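Local coordinates for protein sialidase B (Streptococcus pneumoniae serotype 4, PDB 4XJW) that cleaves terminal sialic acid residues from oligosaccharides, glycoproteins and glycolipids, as a glycosidase of the glycosyl hydrolase 33 family, at residues D224-N238 with K277-S290. The protein carries 1 engineered substitution. Numbering follows the deposited sequence.
Sequences DARYGGTHDSKSKIN and KNSQISGSASFIDS. With DMS (dimethyl sulfoxide), chain C.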
loop_
_atom_site.group_PDB
_atom_site.type_symbol
_atom_site.label_atom_id
_atom_site.label_comp_id
_atom_site.label_asym_id
_atom_site.label_seq_id
_atom_site.Cartn_x
_atom_site.Cartn_y
_atom_site.Cartn_z
ATOM N N ASP A 224 -3.673 -1.829 5.112
ATOM C CA ASP A 224 -5.007 -1.655 4.537
ATOM C C ASP A 224 -5.176 -2.689 3.433
ATOM O O ASP A 224 -4.416 -2.683 2.465
ATOM C CB ASP A 224 -5.128 -0.288 3.853
ATOM C CG ASP A 224 -5.371 0.875 4.806
ATOM O OD1 ASP A 224 -4.997 0.847 5.995
ATOM O OD2 ASP A 224 -5.924 1.878 4.304
ATOM N N ALA A 225 -6.156 -3.576 3.592
ATOM C CA ALA A 225 -6.572 -4.494 2.550
ATOM C C ALA A 225 -7.666 -3.723 1.800
ATOM O O ALA A 225 -8.770 -3.551 2.316
ATOM C CB ALA A 225 -7.123 -5.777 3.164
ATOM N N ARG A 226 -7.340 -3.226 0.610
ATOM C CA ARG A 226 -8.238 -2.319 -0.092
ATOM C C ARG A 226 -8.940 -3.040 -1.238
ATOM O O ARG A 226 -8.294 -3.589 -2.144
ATOM C CB ARG A 226 -7.475 -1.078 -0.568
ATOM C CG ARG A 226 -6.852 -0.264 0.573
ATOM C CD ARG A 226 -6.673 1.198 0.194
ATOM N NE ARG A 226 -6.215 1.988 1.335
ATOM C CZ ARG A 226 -5.948 3.286 1.283
ATOM N NH1 ARG A 226 -6.090 3.946 0.136
ATOM N NH2 ARG A 226 -5.546 3.918 2.376
ATOM N N TYR A 227 -10.270 -3.049 -1.189
ATOM C CA TYR A 227 -11.038 -3.875 -2.119
ATOM C C TYR A 227 -11.446 -3.150 -3.398
ATOM O O TYR A 227 -11.439 -3.762 -4.466
ATOM C CB TYR A 227 -12.255 -4.502 -1.414
ATOM C CG TYR A 227 -11.841 -5.448 -0.318
ATOM C CD1 TYR A 227 -11.505 -4.966 0.949
ATOM C CD2 TYR A 227 -11.743 -6.818 -0.557
ATOM C CE1 TYR A 227 -11.090 -5.828 1.955
ATOM C CE2 TYR A 227 -11.324 -7.696 0.452
ATOM C CZ TYR A 227 -11.007 -7.184 1.700
ATOM O OH TYR A 227 -10.595 -8.024 2.712
ATOM N N GLY A 228 -11.785 -1.867 -3.271
ATOM C CA GLY A 228 -12.291 -1.062 -4.377
ATOM C C GLY A 228 -11.184 -0.280 -5.059
ATOM O O GLY A 228 -11.185 0.962 -5.087
ATOM N N GLY A 229 -10.226 -1.004 -5.629
ATOM C CA GLY A 229 -9.030 -0.366 -6.148
ATOM C C GLY A 229 -8.197 0.173 -4.994
ATOM O O GLY A 229 -8.408 -0.206 -3.840
ATOM N N THR A 230 -7.273 1.080 -5.290
ATOM C CA THR A 230 -6.375 1.631 -4.270
ATOM C C THR A 230 -6.910 2.876 -3.562
ATOM O O THR A 230 -6.237 3.415 -2.684
ATOM C CB THR A 230 -4.984 1.914 -4.843
ATOM O OG1 THR A 230 -5.113 2.694 -6.043
ATOM C CG2 THR A 230 -4.251 0.618 -5.152
ATOM N N HIS A 231 -8.117 3.324 -3.934
ATOM C CA HIS A 231 -8.689 4.558 -3.380
ATOM C C HIS A 231 -8.758 4.585 -1.848
ATOM O O HIS A 231 -9.075 3.571 -1.206
ATOM C CB HIS A 231 -10.115 4.781 -3.887
ATOM C CG HIS A 231 -10.232 4.950 -5.366
ATOM N ND1 HIS A 231 -9.445 5.819 -6.092
ATOM C CD2 HIS A 231 -11.081 4.378 -6.257
ATOM C CE1 HIS A 231 -9.793 5.768 -7.367
ATOM N NE2 HIS A 231 -10.787 4.902 -7.490
ATOM N N ASP A 232 -8.493 5.753 -1.266
ATOM C CA ASP A 232 -8.793 5.965 0.143
ATOM C C ASP A 232 -10.309 5.875 0.345
ATOM O O ASP A 232 -11.077 5.947 -0.622
ATOM C CB ASP A 232 -8.378 7.365 0.618
ATOM C CG ASP A 232 -6.883 7.626 0.551
ATOM O OD1 ASP A 232 -6.101 6.714 0.244
ATOM O OD2 ASP A 232 -6.501 8.798 0.795
ATOM N N SER A 233 -10.739 5.773 1.595
ATOM C CA SER A 233 -12.157 5.886 1.946
ATOM C C SER A 233 -12.758 7.162 1.330
ATOM O O SER A 233 -12.048 8.160 1.230
ATOM C CB SER A 233 -12.311 5.926 3.462
ATOM O OG SER A 233 -11.771 4.755 4.052
ATOM N N LYS A 234 -14.036 7.165 0.917
ATOM C CA LYS A 234 -14.980 6.057 1.053
ATOM C C LYS A 234 -14.594 4.881 0.151
ATOM O O LYS A 234 -14.192 5.064 -0.999
ATOM C CB LYS A 234 -16.394 6.550 0.690
ATOM C CG LYS A 234 -16.507 7.095 -0.735
ATOM C CD LYS A 234 -17.861 7.736 -1.032
ATOM C CE LYS A 234 -17.878 8.264 -2.464
ATOM N NZ LYS A 234 -19.242 8.565 -2.983
ATOM N N SER A 235 -14.687 3.678 0.700
ATOM C CA SER A 235 -14.419 2.466 -0.061
ATOM C C SER A 235 -14.810 1.273 0.800
ATOM O O SER A 235 -15.444 1.437 1.849
ATOM C CB SER A 235 -12.932 2.379 -0.403
ATOM O OG SER A 235 -12.692 1.396 -1.392
ATOM N N LYS A 236 -14.433 0.073 0.367
ATOM C CA LYS A 236 -14.365 -1.060 1.286
ATOM C C LYS A 236 -12.892 -1.317 1.551
ATOM O O LYS A 236 -12.107 -1.605 0.629
ATOM C CB LYS A 236 -15.027 -2.335 0.756
ATOM C CG LYS A 236 -14.896 -3.469 1.785
ATOM C CD LYS A 236 -15.414 -4.818 1.292
ATOM C CE LYS A 236 -15.088 -5.897 2.327
ATOM N NZ LYS A 236 -15.658 -5.582 3.676
ATOM N N ILE A 237 -12.514 -1.168 2.814
ATOM C CA ILE A 237 -11.157 -1.453 3.253
ATOM C C ILE A 237 -11.216 -2.122 4.617
ATOM O O ILE A 237 -11.985 -1.687 5.476
ATOM C CB ILE A 237 -10.327 -0.155 3.394
ATOM C CG1 ILE A 237 -10.348 0.661 2.100
ATOM C CG2 ILE A 237 -8.899 -0.486 3.859
ATOM C CD1 ILE A 237 -9.824 2.093 2.267
ATOM N N ASN A 238 -10.419 -3.181 4.804
ATOM C CA ASN A 238 -10.251 -3.831 6.107
ATOM C C ASN A 238 -8.800 -3.653 6.556
ATOM O O ASN A 238 -7.940 -3.370 5.736
ATOM C CB ASN A 238 -10.548 -5.339 6.002
ATOM C CG ASN A 238 -12.029 -5.661 5.795
ATOM O OD1 ASN A 238 -12.912 -4.942 6.250
ATOM N ND2 ASN A 238 -12.297 -6.779 5.120
ATOM N N LYS A 277 -11.519 4.836 -13.946
ATOM C CA LYS A 277 -10.575 4.631 -12.827
ATOM C C LYS A 277 -10.951 5.338 -11.514
ATOM O O LYS A 277 -10.537 4.898 -10.450
ATOM C CB LYS A 277 -9.121 4.946 -13.217
ATOM C CG LYS A 277 -8.803 6.420 -13.379
ATOM C CD LYS A 277 -7.453 6.626 -14.067
ATOM C CE LYS A 277 -7.163 8.122 -14.235
ATOM N NZ LYS A 277 -5.932 8.396 -15.023
ATOM N N ASN A 278 -11.738 6.410 -11.561
ATOM C CA ASN A 278 -12.215 7.037 -10.324
ATOM C C ASN A 278 -13.462 6.410 -9.710
ATOM O O ASN A 278 -13.964 6.893 -8.675
ATOM C CB ASN A 278 -12.428 8.543 -10.505
ATOM C CG ASN A 278 -11.133 9.298 -10.611
ATOM O OD1 ASN A 278 -10.089 8.832 -10.149
ATOM N ND2 ASN A 278 -11.187 10.478 -11.221
ATOM N N SER A 279 -13.949 5.334 -10.325
ATOM C CA SER A 279 -15.026 4.556 -9.729
ATOM C C SER A 279 -14.635 4.196 -8.307
ATOM O O SER A 279 -13.492 3.779 -8.045
ATOM C CB SER A 279 -15.310 3.278 -10.516
ATOM O OG SER A 279 -15.777 3.591 -11.822
ATOM N N GLN A 280 -15.577 4.363 -7.391
ATOM C CA GLN A 280 -15.277 4.244 -5.977
ATOM C C GLN A 280 -16.463 3.632 -5.251
ATOM O O GLN A 280 -17.585 4.097 -5.411
ATOM C CB GLN A 280 -14.978 5.642 -5.436
ATOM C CG GLN A 280 -14.554 5.701 -3.999
ATOM C CD GLN A 280 -14.105 7.094 -3.594
ATOM O OE1 GLN A 280 -14.555 8.090 -4.164
ATOM N NE2 GLN A 280 -13.195 7.170 -2.622
ATOM N N ILE A 281 -16.223 2.578 -4.472
ATOM C CA ILE A 281 -17.280 1.943 -3.703
ATOM C C ILE A 281 -17.820 2.975 -2.723
ATOM O O ILE A 281 -17.076 3.523 -1.914
ATOM C CB ILE A 281 -16.781 0.712 -2.928
ATOM C CG1 ILE A 281 -16.206 -0.340 -3.882
ATOM C CG2 ILE A 281 -17.930 0.129 -2.082
ATOM C CD1 ILE A 281 -15.727 -1.639 -3.196
ATOM N N SER A 282 -19.112 3.256 -2.812
ATOM C CA SER A 282 -19.657 4.431 -2.148
ATOM C C SER A 282 -20.667 4.166 -1.040
ATOM O O SER A 282 -21.120 5.108 -0.392
ATOM C CB SER A 282 -20.249 5.390 -3.181
ATOM O OG SER A 282 -19.253 5.864 -4.064
ATOM N N GLY A 283 -21.008 2.900 -0.808
ATOM C CA GLY A 283 -21.957 2.560 0.238
ATOM C C GLY A 283 -21.412 1.684 1.357
ATOM O O GLY A 283 -22.179 1.210 2.197
ATOM N N SER A 284 -20.094 1.487 1.381
ATOM C CA SER A 284 -19.444 0.596 2.347
ATOM C C SER A 284 -18.802 1.329 3.504
ATOM O O SER A 284 -18.252 2.422 3.342
ATOM C CB SER A 284 -18.371 -0.239 1.652
ATOM O OG SER A 284 -17.728 -1.114 2.572
ATOM N N ALA A 285 -18.868 0.715 4.682
ATOM C CA ALA A 285 -18.053 1.158 5.815
ATOM C C ALA A 285 -16.610 0.706 5.563
ATOM O O ALA A 285 -16.359 -0.201 4.761
ATOM C CB ALA A 285 -18.599 0.580 7.112
ATOM N N SER A 286 -15.653 1.346 6.226
ATOM C CA SER A 286 -14.261 0.972 6.033
ATOM C C SER A 286 -13.399 1.335 7.234
ATOM O O SER A 286 -13.792 2.131 8.089
ATOM C CB SER A 286 -13.690 1.611 4.764
ATOM O OG SER A 286 -13.719 3.038 4.850
ATOM N N PHE A 287 -12.218 0.725 7.285
ATOM C CA PHE A 287 -11.162 1.155 8.197
ATOM C C PHE A 287 -10.028 1.673 7.342
ATOM O O PHE A 287 -9.883 1.265 6.196
ATOM C CB PHE A 287 -10.657 0.001 9.061
ATOM C CG PHE A 287 -11.732 -0.658 9.886
ATOM C CD1 PHE A 287 -12.457 -1.732 9.370
ATOM C CD2 PHE A 287 -12.001 -0.221 11.178
ATOM C CE1 PHE A 287 -13.442 -2.351 10.137
ATOM C CE2 PHE A 287 -12.993 -0.825 11.948
ATOM C CZ PHE A 287 -13.716 -1.892 11.416
ATOM N N ILE A 288 -9.221 2.577 7.874
ATOM C CA ILE A 288 -8.130 3.112 7.066
ATOM C C ILE A 288 -7.029 3.645 7.972
ATOM O O ILE A 288 -7.329 4.229 9.004
ATOM C CB ILE A 288 -8.664 4.174 6.067
ATOM C CG1 ILE A 288 -7.520 4.814 5.264
ATOM C CG2 ILE A 288 -9.516 5.230 6.802
ATOM C CD1 ILE A 288 -8.005 5.593 4.040
ATOM N N ASP A 289 -5.766 3.396 7.599
ATOM C CA ASP A 289 -4.595 3.915 8.329
ATOM C C ASP A 289 -4.423 3.305 9.713
ATOM O O ASP A 289 -4.988 3.785 10.695
ATOM C CB ASP A 289 -4.606 5.456 8.418
ATOM C CG ASP A 289 -4.455 6.120 7.066
ATOM O OD1 ASP A 289 -4.179 5.409 6.076
ATOM O OD2 ASP A 289 -4.620 7.358 6.978
ATOM N N SER A 290 -3.625 2.248 9.786
ATOM C CA SER A 290 -3.422 1.550 11.045
ATOM C C SER A 290 -2.074 1.846 11.678
ATOM O O SER A 290 -1.130 2.289 11.003
ATOM C CB SER A 290 -3.606 0.037 10.873
ATOM O OG SER A 290 -2.601 -0.526 10.042
HETATM S S DMS C . -3.523 7.622 3.581
HETATM O O DMS C . -4.492 6.481 3.713
HETATM C C1 DMS C . -3.012 7.719 1.842
HETATM C C2 DMS C . -4.501 9.149 3.651
HETATM O O HOH W 1 -2.753 0.441 7.507
HETATM O O HOH W 2 -13.361 2.110 -4.037
HETATM O O HOH W 3 -12.092 9.665 -1.219
HETATM O O HOH W 4 -16.032 4.136 3.673
HETATM O O HOH W 5 -17.816 -3.646 3.865
#
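Asp224 OD1 is held by Asp289 N across the contact and by water 1. Asp224 OD1 accepts a hydrogen bond from Asp289 N on its syn lone pair, at 3.1 Å. Water 1 donates to the same oxygen and accepts a bond from Ser290 N. Asp224 OD2 takes bonds from both NE and NH2 of Arg226, side-on, in a salt bridge with NH2 to OD2 at 2.8 Å. Arg226 NH1 binds Thr230 O and makes a second salt bridge to Asp232 OD1. Together these bonds fix the guanidinium, with all partners near its plane. Ile288, its CG1 anti to its own N (chi1 177°), crosses the arginine obliquely and brings CD1 to 3.4 Å from Arg226 NH2. Asp232 is probably the proton acceptor of the active site, as in related sialidases. Beside it, Arg226 NH2 donates to a dimethyl sulfoxide oxygen, probably from the crystallisation liquor. The contact joins two neighbouring blades of the sialidase beta-propeller, the hairpin of strands 219-226 and 237-244 and the strand 286-294. Between them Phe287 N donates to Ile237 O at 3.0 Å, nearly straight at 172°. Ser233 OG and Ser286 OG share a 2.7 Å hydrogen bond. Further out, the extended Gln280 crosses Lys234 at about a right angle, and its NE2 bonds weakly to Asp232 O and Lys234 O. His231 NE2 points edge-on at Lys277 O, a weak bond; His642 NE2 also binds that oxygen.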